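Local atomic coordinates of DSBA-like thioredoxin domain-containing protein (Nitrosomonas europaea, PDB entry 2IN3), a protein that probably acts as a thiol-disulfide oxidoreductase of the DsbA family, FrnE-like subfamily, and is a putative protein disulfide isomerase. Residues A[11-16]-A[177-182]; A[39-44]-A[110-115]. All coordinates share one frame; numbering follows the deposited sequence.

Both contacts involve the central mixed sheet of the thioredoxin-like domain, and their centres lie about 10 Å apart. Contact 1 pairs strand 9-14 with the antiparallel strand 179-184. Contact 2 packs strand 40-45, the parallel neighbour of strand 9-14 on its other side, against helix 111-123. Along the chain the order is 11-16, 39-44, 110-115, 177-182, so contact 2 falls wholly between the two halves of contact 1. Backbone bonds from Tyr12 to Lys42 and Met44 join them, and Phe115 packs against Asp15 and Pro16. Strand 9-14 thus links the two contacts, and the mainly helical chain between strands 40-45 and 179-184 leaves and rejoins this sheet.

Contact 1: A[11-16]-A[177-182]; sequences WYIADP and FPALVV
Ile13 sits opposite Ala179 and runs its side chain along the face of the sheet that also carries Val181. Ile13 CG2 meets the edge of the Phe177 ring at CE1 (3.6 Å), while Ile13 CD1 reaches Val181 CG2 (3.8 Å). With CG1 anti to the carbonyl carbon (chi1 -58°) and the chain then extended, CD1 comes to that valine. Trp11, on the same face, has its CB 3.5 Å from Val181 O, which sits at the edge of the indole. Trp11 NE1 is hydrogen-bonded to Glu183 OE1.

Four backbone hydrogen bonds tie the strands, two at Trp11-Val181 and two at Ile13-Ala179. Trp11 N to Val181 O is short at 2.7 Å, and Ile13 N to Ala179 O is nearly straight (172°).

On the other face Tyr12 touches Pro178 CB with CE1 (3.5 Å) and Leu180 CD2 with CD1 (3.8 Å). Replacing Tyr12 by an alanine would probably leave Pro178 and Leu180 without this aromatic neighbour and open a gap beside Cys21. Pro178 follows a cis peptide bond and touches Cys21 of a probable thioredoxin-type CxxC motif, consistent with the active-site cis-proline of thioredoxin folds. The backbone bonds set the register, and apolar side chains meet on both faces.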
loop_
_atom_site.group_PDB
_atom_site.type_symbol
_atom_site.label_atom_id
_atom_site.label_comp_id
_atom_site.label_asym_id
_atom_site.label_seq_id
_atom_site.Cartn_x
_atom_site.Cartn_y
_atom_site.Cartn_z
ATOM N N TRP A 11 11.676 -2.148 -0.529
ATOM C CA TRP A 11 10.435 -2.067 0.246
ATOM C C TRP A 11 9.536 -0.916 -0.211
ATOM O O TRP A 11 9.939 0.257 -0.166
ATOM C CB TRP A 11 10.743 -1.904 1.744
ATOM C CG TRP A 11 11.372 -3.093 2.377
ATOM C CD1 TRP A 11 12.685 -3.239 2.738
ATOM C CD2 TRP A 11 10.717 -4.318 2.735
ATOM N NE1 TRP A 11 12.888 -4.486 3.309
ATOM C CE2 TRP A 11 11.694 -5.161 3.323
ATOM C CE3 TRP A 11 9.395 -4.785 2.612
ATOM C CZ2 TRP A 11 11.397 -6.460 3.782
ATOM C CZ3 TRP A 11 9.096 -6.076 3.089
ATOM C CH2 TRP A 11 10.096 -6.889 3.655
ATOM N N TYR A 12 8.321 -1.258 -0.598
ATOM C CA TYR A 12 7.291 -0.272 -0.871
ATOM C C TYR A 12 6.454 -0.089 0.397
ATOM O O TYR A 12 5.746 -1.004 0.813
ATOM C CB TYR A 12 6.414 -0.731 -2.054
ATOM C CG TYR A 12 5.292 0.219 -2.413
ATOM C CD1 TYR A 12 5.513 1.596 -2.518
ATOM C CD2 TYR A 12 4.024 -0.270 -2.653
ATOM C CE1 TYR A 12 4.461 2.471 -2.895
ATOM C CE2 TYR A 12 2.942 0.589 -3.018
ATOM C CZ TYR A 12 3.183 1.947 -3.119
ATOM O OH TYR A 12 2.144 2.773 -3.478
ATOM N N ILE A 13 6.594 1.079 1.028
ATOM C CA ILE A 13 5.979 1.321 2.318
ATOM C C ILE A 13 4.764 2.180 2.040
ATOM O O ILE A 13 4.880 3.369 1.670
ATOM C CB ILE A 13 6.947 2.017 3.321
ATOM C CG1 ILE A 13 8.214 1.153 3.526
ATOM C CG2 ILE A 13 6.252 2.248 4.641
ATOM C CD1 ILE A 13 9.340 1.818 4.314
ATOM N N ALA A 14 3.606 1.568 2.217
ATOM C CA ALA A 14 2.350 2.131 1.698
ATOM C C ALA A 14 1.155 1.570 2.421
ATOM O O ALA A 14 1.242 0.516 3.057
ATOM C CB ALA A 14 2.229 1.904 0.215
ATOM N N ASP A 15 0.054 2.294 2.331
ATOM C CA ASP A 15 -1.212 1.894 2.907
ATOM C C ASP A 15 -2.253 2.009 1.794
ATOM O O ASP A 15 -2.295 3.037 1.109
ATOM C CB ASP A 15 -1.564 2.879 4.028
ATOM C CG ASP A 15 -2.788 2.455 4.807
ATOM O OD1 ASP A 15 -3.887 2.385 4.210
ATOM O OD2 ASP A 15 -2.648 2.169 6.027
ATOM N N PRO A 16 -3.092 0.969 1.604
ATOM C CA PRO A 16 -4.163 0.966 0.589
ATOM C C PRO A 16 -5.132 2.164 0.709
ATOM O O PRO A 16 -5.763 2.531 -0.284
ATOM C CB PRO A 16 -4.966 -0.302 0.926
ATOM C CG PRO A 16 -4.076 -1.143 1.709
ATOM C CD PRO A 16 -3.106 -0.261 2.419
ATOM N N PHE A 177 4.454 9.120 2.922
ATOM C CA PHE A 177 4.041 7.884 2.226
ATOM C C PHE A 177 3.449 8.308 0.901
ATOM O O PHE A 177 2.877 9.400 0.831
ATOM C CB PHE A 177 3.037 7.118 3.063
ATOM C CG PHE A 177 3.560 6.788 4.426
ATOM C CD1 PHE A 177 4.093 5.529 4.688
ATOM C CD2 PHE A 177 3.594 7.781 5.434
ATOM C CE1 PHE A 177 4.616 5.228 5.955
ATOM C CE2 PHE A 177 4.119 7.506 6.702
ATOM C CZ PHE A 177 4.646 6.220 6.962
ATOM N N PRO A 178 3.629 7.485 -0.156
ATOM C CA PRO A 178 4.351 6.203 -0.187
ATOM C C PRO A 178 5.857 6.420 0.050
ATOM O O PRO A 178 6.348 7.512 -0.203
ATOM C CB PRO A 178 4.156 5.737 -1.641
ATOM C CG PRO A 178 3.918 7.002 -2.425
ATOM C CD PRO A 178 3.114 7.863 -1.487
ATOM N N ALA A 179 6.566 5.415 0.553
ATOM C CA ALA A 179 8.007 5.551 0.725
ATOM C C ALA A 179 8.651 4.339 0.106
ATOM O O ALA A 179 8.019 3.286 -0.023
ATOM C CB ALA A 179 8.385 5.668 2.195
ATOM N N LEU A 180 9.904 4.498 -0.300
ATOM C CA LEU A 180 10.657 3.391 -0.871
ATOM C C LEU A 180 11.981 3.329 -0.144
ATOM O O LEU A 180 12.666 4.361 0.011
ATOM C CB LEU A 180 10.894 3.623 -2.373
ATOM C CG LEU A 180 9.681 3.337 -3.287
ATOM C CD1 LEU A 180 10.024 3.741 -4.706
ATOM C CD2 LEU A 180 9.266 1.888 -3.287
ATOM N N VAL A 181 12.331 2.129 0.289
ATOM C CA VAL A 181 13.577 1.870 1.012
ATOM C C VAL A 181 14.239 0.637 0.420
ATOM O O VAL A 181 13.592 -0.414 0.277
ATOM C CB VAL A 181 13.323 1.621 2.541
ATOM C CG1 VAL A 181 14.613 1.121 3.234
ATOM C CG2 VAL A 181 12.837 2.885 3.210
ATOM N N VAL A 182 15.526 0.760 0.097
ATOM C CA VAL A 182 16.329 -0.410 -0.249
ATOM C C VAL A 182 17.021 -0.986 0.993
ATOM O O VAL A 182 17.657 -0.276 1.771
ATOM C CB VAL A 182 17.382 -0.118 -1.358
ATOM C CG1 VAL A 182 18.177 -1.391 -1.672
ATOM C CG2 VAL A 182 16.705 0.394 -2.638
#

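Contact 2: A[39-44]-A[110-115]; sequences LTVKIM and KVFPFF
Ile43 points from strand 40-45 to the start of helix 111-123, where Val111, Phe112 and Phe115 receive it. No hydrogen bond crosses between the segments.

The first kind of contact is CH-pi. Ile43 CG1 stands over one face of the Phe112 ring, 3.6 Å from its centroid and 20° off the ring normal. A chi1 of -62° keeps Ile43 CG1 beside its own backbone N and over the ring.

The second kind is apolar packing. Ile43 CD1 lies 3.6 Å from Val111 CG1, and the two side chains run antiparallel alongside each other. The same methyl comes equally near Phe115 CD1. Val41 CG1 touches Phe112 CZ at 3.6 Å, the two side chains crossing at about a right angle.

One polar atom joins in: Val41 O lies at the edge of the Phe112 ring, 3.6 Å from CE1. Ile28 and Arg32 of helix 19-35 also pack on this ring. Phe112 therefore fits between strand 40-45 and that helix, and Phe115 goes on to Ala14 and Pro16.

The strand and helix segments run at 42°. Helix 111-123 probably belongs to the helical insertion of the thioredoxin domain, as in DsbA, and its N-terminal end rests on the outermost parallel strand.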
loop_
_atom_site.group_PDB
_atom_site.type_symbol
_atom_site.label_atom_id
_atom_site.label_comp_id
_atom_site.label_asym_id
_atom_site.label_seq_id
_atom_site.Cartn_x
_atom_site.Cartn_y
_atom_site.Cartn_z
ATOM N N LEU A 39 16.157 -6.129 -8.187
ATOM C CA LEU A 39 15.656 -5.810 -6.852
ATOM C C LEU A 39 14.434 -6.679 -6.561
ATOM O O LEU A 39 13.610 -6.900 -7.446
ATOM C CB LEU A 39 15.257 -4.324 -6.784
ATOM C CG LEU A 39 16.375 -3.283 -6.888
ATOM C CD1 LEU A 39 15.818 -1.871 -7.091
ATOM C CD2 LEU A 39 17.288 -3.350 -5.641
ATOM N N THR A 40 14.309 -7.204 -5.342
ATOM C CA THR A 40 13.059 -7.897 -4.996
ATOM C C THR A 40 12.127 -6.877 -4.379
ATOM O O THR A 40 12.447 -6.316 -3.329
ATOM C CB THR A 40 13.268 -9.053 -4.021
ATOM O OG1 THR A 40 14.273 -9.930 -4.547
ATOM C CG2 THR A 40 11.953 -9.837 -3.839
ATOM N N VAL A 41 10.999 -6.628 -5.036
ATOM C CA VAL A 41 10.120 -5.511 -4.645
ATOM C C VAL A 41 9.020 -6.079 -3.762
ATOM O O VAL A 41 8.326 -7.022 -4.159
ATOM C CB VAL A 41 9.517 -4.709 -5.844
ATOM C CG1 VAL A 41 8.802 -3.472 -5.307
ATOM C CG2 VAL A 41 10.621 -4.235 -6.831
ATOM N N LYS A 42 8.915 -5.564 -2.533
ATOM C CA LYS A 42 7.992 -6.139 -1.538
ATOM C C LYS A 42 7.193 -5.026 -0.858
ATOM O O LYS A 42 7.628 -3.904 -0.860
ATOM C CB LYS A 42 8.768 -6.928 -0.492
ATOM C CG LYS A 42 9.513 -8.163 -1.013
ATOM C CD LYS A 42 10.346 -8.863 0.065
ATOM C CE LYS A 42 9.501 -9.559 1.089
ATOM N NZ LYS A 42 10.342 -10.460 1.967
ATOM N N ILE A 43 6.026 -5.335 -0.286
ATOM C CA ILE A 43 5.225 -4.282 0.375
ATOM C C ILE A 43 5.383 -4.449 1.881
ATOM O O ILE A 43 5.323 -5.577 2.393
ATOM C CB ILE A 43 3.707 -4.345 0.010
ATOM C CG1 ILE A 43 3.502 -4.118 -1.481
ATOM C CG2 ILE A 43 2.885 -3.236 0.779
ATOM C CD1 ILE A 43 2.029 -4.122 -1.908
HETATM N N MSE A 44 5.604 -3.326 2.567
HETATM C CA MSE A 44 5.538 -3.240 4.021
HETATM C C MSE A 44 4.395 -2.257 4.347
HETATM O O MSE A 44 4.576 -1.025 4.315
HETATM C CB MSE A 44 6.879 -2.772 4.613
HETATM C CG MSE A 44 7.011 -3.080 6.106
HETATM SE SE MSE A 44 8.689 -2.416 6.876
HETATM C CE MSE A 44 9.862 -3.844 6.244
ATOM N N LYS A 110 0.922 -12.429 -5.459
ATOM C CA LYS A 110 -0.374 -11.741 -5.528
ATOM C C LYS A 110 -0.505 -10.535 -4.606
ATOM O O LYS A 110 -1.573 -9.885 -4.570
ATOM C CB LYS A 110 -1.511 -12.709 -5.267
ATOM C CG LYS A 110 -1.662 -13.708 -6.399
ATOM C CD LYS A 110 -2.752 -14.689 -6.157
ATOM C CE LYS A 110 -2.771 -15.676 -7.312
ATOM N NZ LYS A 110 -3.787 -16.718 -7.106
ATOM N N VAL A 111 0.577 -10.212 -3.903
ATOM C CA VAL A 111 0.582 -9.059 -2.986
ATOM C C VAL A 111 0.311 -7.690 -3.673
ATOM O O VAL A 111 -0.555 -6.916 -3.220
ATOM C CB VAL A 111 1.880 -9.005 -2.158
ATOM C CG1 VAL A 111 1.950 -7.711 -1.327
ATOM C CG2 VAL A 111 1.958 -10.228 -1.243
ATOM N N PHE A 112 1.073 -7.348 -4.709
ATOM C CA PHE A 112 0.819 -6.062 -5.378
ATOM C C PHE A 112 -0.575 -5.974 -6.057
ATOM O O PHE A 112 -1.280 -4.954 -5.910
ATOM C CB PHE A 112 1.955 -5.680 -6.345
ATOM C CG PHE A 112 3.140 -5.043 -5.657
ATOM C CD1 PHE A 112 4.127 -5.835 -5.072
ATOM C CD2 PHE A 112 3.234 -3.653 -5.550
ATOM C CE1 PHE A 112 5.240 -5.243 -4.415
ATOM C CE2 PHE A 112 4.345 -3.053 -4.894
ATOM C CZ PHE A 112 5.336 -3.862 -4.329
ATOM N N PRO A 113 -0.977 -7.016 -6.784
ATOM C CA PRO A 113 -2.361 -7.035 -7.316
ATOM C C PRO A 113 -3.442 -6.901 -6.230
ATOM O O PRO A 113 -4.420 -6.184 -6.453
ATOM C CB PRO A 113 -2.461 -8.416 -7.944
ATOM C CG PRO A 113 -1.075 -8.711 -8.363
ATOM C CD PRO A 113 -0.226 -8.206 -7.230
ATOM N N PHE A 114 -3.278 -7.568 -5.077
ATOM C CA PHE A 114 -4.269 -7.442 -3.989
ATOM C C PHE A 114 -4.334 -6.020 -3.382
ATOM O O PHE A 114 -5.420 -5.481 -3.135
ATOM C CB PHE A 114 -4.004 -8.461 -2.886
ATOM C CG PHE A 114 -5.080 -8.514 -1.828
ATOM C CD1 PHE A 114 -6.347 -9.038 -2.126
ATOM C CD2 PHE A 114 -4.816 -8.102 -0.530
ATOM C CE1 PHE A 114 -7.341 -9.103 -1.148
ATOM C CE2 PHE A 114 -5.822 -8.168 0.453
ATOM C CZ PHE A 114 -7.071 -8.652 0.141
ATOM N N PHE A 115 -3.173 -5.414 -3.166
ATOM C CA PHE A 115 -3.077 -4.048 -2.654
ATOM C C PHE A 115 -3.847 -3.117 -3.633
ATOM O O PHE A 115 -4.668 -2.256 -3.224
ATOM C CB PHE A 115 -1.607 -3.655 -2.613
ATOM C CG PHE A 115 -1.334 -2.329 -1.952
ATOM C CD1 PHE A 115 -0.812 -2.310 -0.664
ATOM C CD2 PHE A 115 -1.571 -1.113 -2.610
ATOM C CE1 PHE A 115 -0.529 -1.118 -0.002
ATOM C CE2 PHE A 115 -1.287 0.119 -1.942
ATOM C CZ PHE A 115 -0.771 0.092 -0.636
#